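Local coordinates for aspartokinase (Synechocystis, PDB 3L76), which probably catalyses the ATP-dependent phosphorylation of the beta-carboxyl group of aspartate, the first step towards threonine and lysine, and carries ACT domains that bind these two amino acids, at residues 36-44 and 73-81; 216-224 and 251-262. All coordinates share one frame; numbering follows the deposited sequence.

Contact 1: 36-44 and 73-81; sequences LVVVVSAMG and GEQVSIALL
V40 and V38 meet L81 in the apolar half of this contact, where strand 35-40 lies over helix 63-87. CD2 of L81 serves both valines, 3.6 Å from V40 CG2 and 3.9 Å from V38 CG1; with CG anti to the backbone N (chi1 -179°), L81 sends that branch toward the two valines, crossing V38 at about a right angle. The other methyl of V40, CG1, rests on S77 CB at 3.9 Å, and V40 CB faces I78 CG2. Beyond the strand the meeting turns polar and close to the backbone. A42 CA approaches the carbonyl of G73 in a CA-H...O contact, 3.5 Å to G73 O. S77 OG bonds back to G73 O at 2.9 Å within the helix, which fixes the hydroxyl beside the 41-44 loop, with M43 CG 3.4 Å from OG. E74 bends at chi2 to bring OE2 near A42 N, 3.8 Å away. The hydroxyl of S41 turns instead to S155 and K7. Strand 36-40 and helix segment 73-81 run at 136° to each other, V132 of strand 130-138 also touching V40: the packing of a helix on the central, largely parallel sheet of the amino acid kinase fold.

Contact 2: 216-224 and 251-262; sequences RAVEIARNY and SLVGLEIAKAVD
The linker from the amino acid kinase domain into the ACT region, 251-262, runs along helix 215-224, and Y224 meets L252 there. L252 CD1 sits over one face of the Y224 ring, a CH-pi contact 3.6 Å from the centroid, approximate because L252 is poorly ordered; L255 CD2 lies 3.4 Å from Y224 OH. Where the linker folds back, D262, CG anti to the backbone N (chi1 -168°), reaches the helix: OD2 takes a salt bridge from R222 NH2 (3.0 Å) at the guanidinium edge and a nearly straight hydrogen bond from N223 ND2 (3.2 Å, 177°) on its syn side. R222 NE and NH2 both hold N223 OD1, turning ND2 to the aspartate. With an alanine at N223, D262 OD2 would probably lose its amide donor and R222 NE its acceptor, though D200 and D262 would still hold the arginine. The E219 and D262 carboxylates stack, planes 19° apart, their repulsion probably eased by R222, by K259, a long salt-bridge partner of D262, and by A363 N, which bonds E219 OE1. I257 O lies over one face of the R216 guanidinium, whose NH1 comes 2.6 Å from K259 O. Helix 154-166 touches I220, L252 and L255; L255 pairs through the backbone with I116 of strand 115-118, and I257 with L114 just ahead of it.

How the contacts relate
Contact 1 closes before contact 2 opens along the chain, and their centres lie 23 Å apart, with nearest atoms about 10 Å from each other. Helix 154-166 borders both: it meets V37, V39 and E74 of contact 1 and R216, I220, L252 and L255 of contact 2. Contact 1 sits far out in the kinase domain, on its central sheet, where helix 63-87 also faces the second subunit through Q75, V76, A79 and L80. Contact 2 lies nearer the middle of the chain, at the passage to the ACT domains, with the side chain of A260 about 8 Å from a bound lysine. One belongs to the kinase core, the other to its join with the regulatory part.

Contact 1: 36-44 and 73-81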
# COMPACT_ATOMS: atom_id res chain seq x y z
N LEU A 36 -18.59 -7.52 -16.18
CA LEU A 36 -17.60 -8.19 -15.35
C LEU A 36 -17.12 -7.40 -14.14
O LEU A 36 -16.69 -6.25 -14.28
CB LEU A 36 -16.39 -8.60 -16.20
CG LEU A 36 -16.47 -10.02 -16.75
CD1 LEU A 36 -17.56 -10.10 -17.81
CD2 LEU A 36 -15.13 -10.44 -17.31
N VAL A 37 -17.21 -8.02 -12.97
CA VAL A 37 -16.56 -7.54 -11.75
C VAL A 37 -15.41 -8.47 -11.41
O VAL A 37 -15.60 -9.67 -11.25
CB VAL A 37 -17.53 -7.48 -10.57
CG1 VAL A 37 -16.77 -7.14 -9.29
CG2 VAL A 37 -18.63 -6.45 -10.83
N VAL A 38 -14.20 -7.92 -11.32
CA VAL A 38 -13.02 -8.73 -11.11
C VAL A 38 -12.36 -8.49 -9.75
O VAL A 38 -12.11 -7.35 -9.35
CB VAL A 38 -11.98 -8.52 -12.22
CG1 VAL A 38 -10.73 -9.34 -11.94
CG2 VAL A 38 -12.56 -8.91 -13.55
N VAL A 39 -12.10 -9.59 -9.05
CA VAL A 39 -11.34 -9.59 -7.81
C VAL A 39 -9.96 -10.18 -8.11
O VAL A 39 -9.84 -11.18 -8.81
CB VAL A 39 -12.00 -10.47 -6.74
CG1 VAL A 39 -11.08 -10.60 -5.55
CG2 VAL A 39 -13.37 -9.93 -6.32
N VAL A 40 -8.92 -9.55 -7.60
CA VAL A 40 -7.57 -10.02 -7.88
C VAL A 40 -6.81 -10.13 -6.59
O VAL A 40 -6.97 -9.30 -5.69
CB VAL A 40 -6.81 -9.06 -8.84
CG1 VAL A 40 -5.54 -9.71 -9.36
CG2 VAL A 40 -7.69 -8.65 -10.01
N SER A 41 -5.98 -11.16 -6.48
CA SER A 41 -5.11 -11.33 -5.32
C SER A 41 -3.81 -10.59 -5.53
O SER A 41 -3.47 -10.25 -6.66
CB SER A 41 -4.81 -12.82 -5.09
OG SER A 41 -6.00 -13.53 -4.80
N ALA A 42 -3.09 -10.33 -4.45
CA ALA A 42 -1.73 -9.81 -4.58
C ALA A 42 -0.94 -10.71 -5.53
O ALA A 42 -1.28 -11.88 -5.69
CB ALA A 42 -1.06 -9.73 -3.22
N MET A 43 0.11 -10.17 -6.13
CA MET A 43 0.76 -10.80 -7.29
C MET A 43 1.29 -12.23 -7.17
O MET A 43 1.07 -13.04 -8.05
CB MET A 43 1.83 -9.89 -7.87
CG MET A 43 1.24 -8.72 -8.62
SD MET A 43 2.42 -7.95 -9.73
CE MET A 43 2.78 -9.29 -10.86
N GLY A 44 2.02 -12.56 -6.12
CA GLY A 44 2.58 -13.89 -6.06
C GLY A 44 3.01 -14.24 -4.66
O GLY A 44 2.23 -14.09 -3.71
N GLY A 73 -0.56 -5.15 -1.65
CA GLY A 73 -0.29 -6.06 -2.75
C GLY A 73 -1.48 -6.20 -3.68
O GLY A 73 -1.34 -6.37 -4.89
N GLU A 74 -2.67 -6.11 -3.09
CA GLU A 74 -3.92 -6.19 -3.81
C GLU A 74 -4.13 -4.91 -4.60
O GLU A 74 -4.61 -4.93 -5.74
CB GLU A 74 -5.07 -6.38 -2.83
CG GLU A 74 -4.75 -7.35 -1.70
CD GLU A 74 -5.82 -8.40 -1.54
OE1 GLU A 74 -7.00 -8.03 -1.36
OE2 GLU A 74 -5.48 -9.61 -1.60
N GLN A 75 -3.77 -3.78 -4.00
CA GLN A 75 -3.89 -2.51 -4.69
C GLN A 75 -3.03 -2.44 -5.94
O GLN A 75 -3.50 -1.94 -6.96
CB GLN A 75 -3.57 -1.33 -3.78
CG GLN A 75 -4.65 -1.01 -2.79
CD GLN A 75 -4.16 -0.05 -1.74
OE1 GLN A 75 -3.93 1.13 -2.04
NE2 GLN A 75 -3.99 -0.54 -0.51
N VAL A 76 -1.78 -2.92 -5.87
CA VAL A 76 -0.92 -2.78 -7.06
C VAL A 76 -1.47 -3.64 -8.18
O VAL A 76 -1.45 -3.26 -9.35
CB VAL A 76 0.62 -3.03 -6.82
CG1 VAL A 76 1.02 -2.90 -5.36
CG2 VAL A 76 1.09 -4.35 -7.44
N SER A 77 -2.00 -4.80 -7.81
CA SER A 77 -2.54 -5.75 -8.78
C SER A 77 -3.74 -5.23 -9.59
O SER A 77 -3.79 -5.39 -10.81
CB SER A 77 -2.90 -7.07 -8.08
OG SER A 77 -1.76 -7.63 -7.43
N ILE A 78 -4.72 -4.62 -8.93
CA ILE A 78 -5.86 -4.06 -9.66
C ILE A 78 -5.47 -2.84 -10.52
O ILE A 78 -6.07 -2.60 -11.57
CB ILE A 78 -7.04 -3.72 -8.73
CG1 ILE A 78 -6.75 -2.46 -7.90
CG2 ILE A 78 -7.39 -4.93 -7.83
CD1 ILE A 78 -7.96 -1.97 -7.11
N ALA A 79 -4.47 -2.08 -10.08
CA ALA A 79 -3.95 -0.99 -10.89
C ALA A 79 -3.34 -1.56 -12.16
O ALA A 79 -3.70 -1.17 -13.27
CB ALA A 79 -2.93 -0.16 -10.10
N LEU A 80 -2.43 -2.52 -12.00
CA LEU A 80 -1.79 -3.14 -13.15
C LEU A 80 -2.81 -3.70 -14.12
O LEU A 80 -2.82 -3.36 -15.30
CB LEU A 80 -0.79 -4.22 -12.71
CG LEU A 80 0.60 -3.63 -12.43
CD1 LEU A 80 1.06 -2.77 -13.60
CD2 LEU A 80 0.58 -2.79 -11.17
N LEU A 81 -3.69 -4.55 -13.60
CA LEU A 81 -4.67 -5.24 -14.43
C LEU A 81 -5.57 -4.30 -15.23
O LEU A 81 -5.86 -4.56 -16.40
CB LEU A 81 -5.52 -6.18 -13.58
CG LEU A 81 -6.58 -6.96 -14.39
CD1 LEU A 81 -5.91 -7.85 -15.42
CD2 LEU A 81 -7.48 -7.78 -13.48

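Contact 2: 216-224 and 251-262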
# COMPACT_ATOMS: atom_id res chain seq x y z
N ARG A 216 -15.09 -21.05 3.69
CA ARG A 216 -16.03 -19.99 4.09
C ARG A 216 -16.77 -19.42 2.88
O ARG A 216 -17.93 -19.03 2.97
CB ARG A 216 -15.31 -18.87 4.85
CG ARG A 216 -16.20 -17.66 5.21
CD ARG A 216 -16.28 -17.45 6.71
NE ARG A 216 -15.07 -17.93 7.37
CZ ARG A 216 -14.93 -18.09 8.68
NH1 ARG A 216 -15.93 -17.79 9.50
NH2 ARG A 216 -13.79 -18.55 9.18
N ALA A 217 -16.08 -19.40 1.74
CA ALA A 217 -16.64 -18.85 0.52
C ALA A 217 -17.64 -19.80 -0.16
O ALA A 217 -18.70 -19.38 -0.66
CB ALA A 217 -15.52 -18.48 -0.44
N VAL A 218 -17.32 -21.09 -0.18
CA VAL A 218 -18.27 -22.05 -0.72
C VAL A 218 -19.54 -22.08 0.14
O VAL A 218 -20.63 -22.26 -0.38
CB VAL A 218 -17.64 -23.46 -0.94
CG1 VAL A 218 -16.73 -23.80 0.19
CG2 VAL A 218 -18.72 -24.50 -1.08
N GLU A 219 -19.38 -21.86 1.45
CA GLU A 219 -20.50 -21.80 2.37
C GLU A 219 -21.36 -20.55 2.18
O GLU A 219 -22.58 -20.58 2.36
CB GLU A 219 -20.02 -21.92 3.81
CG GLU A 219 -21.09 -21.69 4.88
CD GLU A 219 -20.55 -21.94 6.27
OE1 GLU A 219 -20.55 -23.12 6.71
OE2 GLU A 219 -20.09 -20.97 6.90
N ILE A 220 -20.73 -19.44 1.83
CA ILE A 220 -21.48 -18.22 1.54
C ILE A 220 -22.26 -18.43 0.25
O ILE A 220 -23.45 -18.14 0.20
CB ILE A 220 -20.58 -16.98 1.47
CG1 ILE A 220 -20.16 -16.57 2.88
CG2 ILE A 220 -21.32 -15.82 0.81
CD1 ILE A 220 -18.93 -15.71 2.88
N ALA A 221 -21.61 -19.00 -0.76
CA ALA A 221 -22.26 -19.32 -2.03
C ALA A 221 -23.48 -20.22 -1.83
O ALA A 221 -24.56 -19.94 -2.37
CB ALA A 221 -21.29 -19.96 -3.01
N ARG A 222 -23.33 -21.29 -1.05
CA ARG A 222 -24.46 -22.16 -0.78
C ARG A 222 -25.61 -21.36 -0.18
O ARG A 222 -26.76 -21.52 -0.58
CB ARG A 222 -24.10 -23.32 0.17
CG ARG A 222 -25.28 -24.29 0.42
CD ARG A 222 -25.11 -25.13 1.70
NE ARG A 222 -25.18 -24.32 2.90
CZ ARG A 222 -24.45 -24.53 3.99
NH1 ARG A 222 -23.57 -25.53 4.02
NH2 ARG A 222 -24.57 -23.74 5.04
N ASN A 223 -25.29 -20.51 0.79
CA ASN A 223 -26.34 -19.80 1.51
C ASN A 223 -27.07 -18.73 0.70
O ASN A 223 -28.20 -18.38 1.03
CB ASN A 223 -25.81 -19.20 2.81
CG ASN A 223 -25.55 -20.24 3.89
OD1 ASN A 223 -25.94 -21.41 3.80
ND2 ASN A 223 -24.89 -19.81 4.95
N TYR A 224 -26.44 -18.21 -0.35
CA TYR A 224 -27.07 -17.20 -1.20
C TYR A 224 -27.32 -17.71 -2.61
O TYR A 224 -27.63 -16.94 -3.51
CB TYR A 224 -26.28 -15.89 -1.19
CG TYR A 224 -26.24 -15.25 0.18
CD1 TYR A 224 -27.18 -14.30 0.56
CD2 TYR A 224 -25.29 -15.62 1.11
CE1 TYR A 224 -27.15 -13.73 1.82
CE2 TYR A 224 -25.26 -15.07 2.36
CZ TYR A 224 -26.19 -14.13 2.72
OH TYR A 224 -26.13 -13.59 3.98
N SER A 251 -31.89 -11.22 0.00
CA SER A 251 -31.02 -10.09 -0.31
C SER A 251 -29.80 -10.10 0.61
O SER A 251 -29.94 -10.26 1.83
CB SER A 251 -31.80 -8.79 -0.13
OG SER A 251 -32.53 -8.81 1.08
N LEU A 252 -28.62 -9.93 0.03
CA LEU A 252 -27.42 -9.82 0.85
C LEU A 252 -27.43 -8.49 1.58
O LEU A 252 -26.77 -7.53 1.18
CB LEU A 252 -26.13 -9.95 0.04
CG LEU A 252 -24.93 -9.99 0.99
CD1 LEU A 252 -24.81 -11.36 1.60
CD2 LEU A 252 -23.63 -9.61 0.30
N VAL A 253 -28.21 -8.45 2.65
CA VAL A 253 -28.13 -7.37 3.61
C VAL A 253 -26.65 -7.18 3.95
O VAL A 253 -25.94 -6.43 3.27
CB VAL A 253 -28.93 -7.73 4.88
CG1 VAL A 253 -28.54 -6.84 6.01
CG2 VAL A 253 -30.43 -7.58 4.63
N GLY A 254 -26.18 -7.89 4.96
CA GLY A 254 -24.79 -7.84 5.34
C GLY A 254 -24.19 -9.23 5.34
O GLY A 254 -24.54 -10.04 4.49
N LEU A 255 -23.31 -9.50 6.29
CA LEU A 255 -22.56 -10.75 6.27
C LEU A 255 -21.50 -10.82 7.34
O LEU A 255 -20.51 -10.10 7.28
CB LEU A 255 -21.81 -10.88 4.96
CG LEU A 255 -22.20 -11.90 3.91
CD1 LEU A 255 -21.12 -12.04 2.84
CD2 LEU A 255 -22.75 -13.22 4.43
N GLU A 256 -21.69 -11.72 8.30
CA GLU A 256 -20.64 -12.03 9.26
C GLU A 256 -19.62 -12.92 8.56
O GLU A 256 -19.97 -13.97 8.03
CB GLU A 256 -21.25 -12.74 10.46
CG GLU A 256 -20.77 -12.24 11.80
CD GLU A 256 -19.39 -12.76 12.18
OE1 GLU A 256 -19.28 -13.43 13.23
OE2 GLU A 256 -18.43 -12.50 11.43
N ILE A 257 -18.36 -12.50 8.54
CA ILE A 257 -17.33 -13.17 7.74
C ILE A 257 -16.33 -13.97 8.55
O ILE A 257 -15.41 -14.56 7.99
CB ILE A 257 -16.55 -12.17 6.86
CG1 ILE A 257 -15.35 -11.61 7.62
CG2 ILE A 257 -17.42 -11.04 6.50
CD1 ILE A 257 -14.55 -10.62 6.82
N ALA A 258 -16.50 -13.99 9.87
CA ALA A 258 -15.60 -14.72 10.75
C ALA A 258 -16.35 -15.63 11.73
O ALA A 258 -15.81 -15.99 12.77
CB ALA A 258 -14.72 -13.75 11.51
N LYS A 259 -17.58 -16.00 11.40
CA LYS A 259 -18.38 -16.86 12.29
C LYS A 259 -17.79 -18.26 12.32
O LYS A 259 -17.56 -18.86 11.27
CB LYS A 259 -19.83 -16.92 11.81
CG LYS A 259 -20.81 -16.07 12.60
CD LYS A 259 -22.26 -16.40 12.21
CE LYS A 259 -22.35 -16.75 10.72
NZ LYS A 259 -23.75 -17.01 10.29
N ALA A 260 -17.55 -18.80 13.51
CA ALA A 260 -17.07 -20.18 13.61
C ALA A 260 -18.18 -21.12 13.18
O ALA A 260 -17.95 -22.10 12.51
CB ALA A 260 -16.63 -20.49 15.02
N VAL A 261 -19.40 -20.78 13.56
CA VAL A 261 -20.54 -21.65 13.36
C VAL A 261 -21.60 -20.99 12.50
O VAL A 261 -22.09 -19.92 12.82
CB VAL A 261 -21.14 -22.04 14.72
CG1 VAL A 261 -22.58 -22.58 14.56
CG2 VAL A 261 -20.22 -23.02 15.44
N ASP A 262 -21.95 -21.65 11.40
CA ASP A 262 -23.00 -21.20 10.51
C ASP A 262 -24.41 -21.58 10.97
O ASP A 262 -25.35 -20.84 10.71
CB ASP A 262 -22.80 -21.79 9.14
CG ASP A 262 -23.69 -21.14 8.10
OD1 ASP A 262 -23.76 -19.89 8.05
OD2 ASP A 262 -24.31 -21.89 7.34
O HOH W 1 -18.46 -21.05 9.52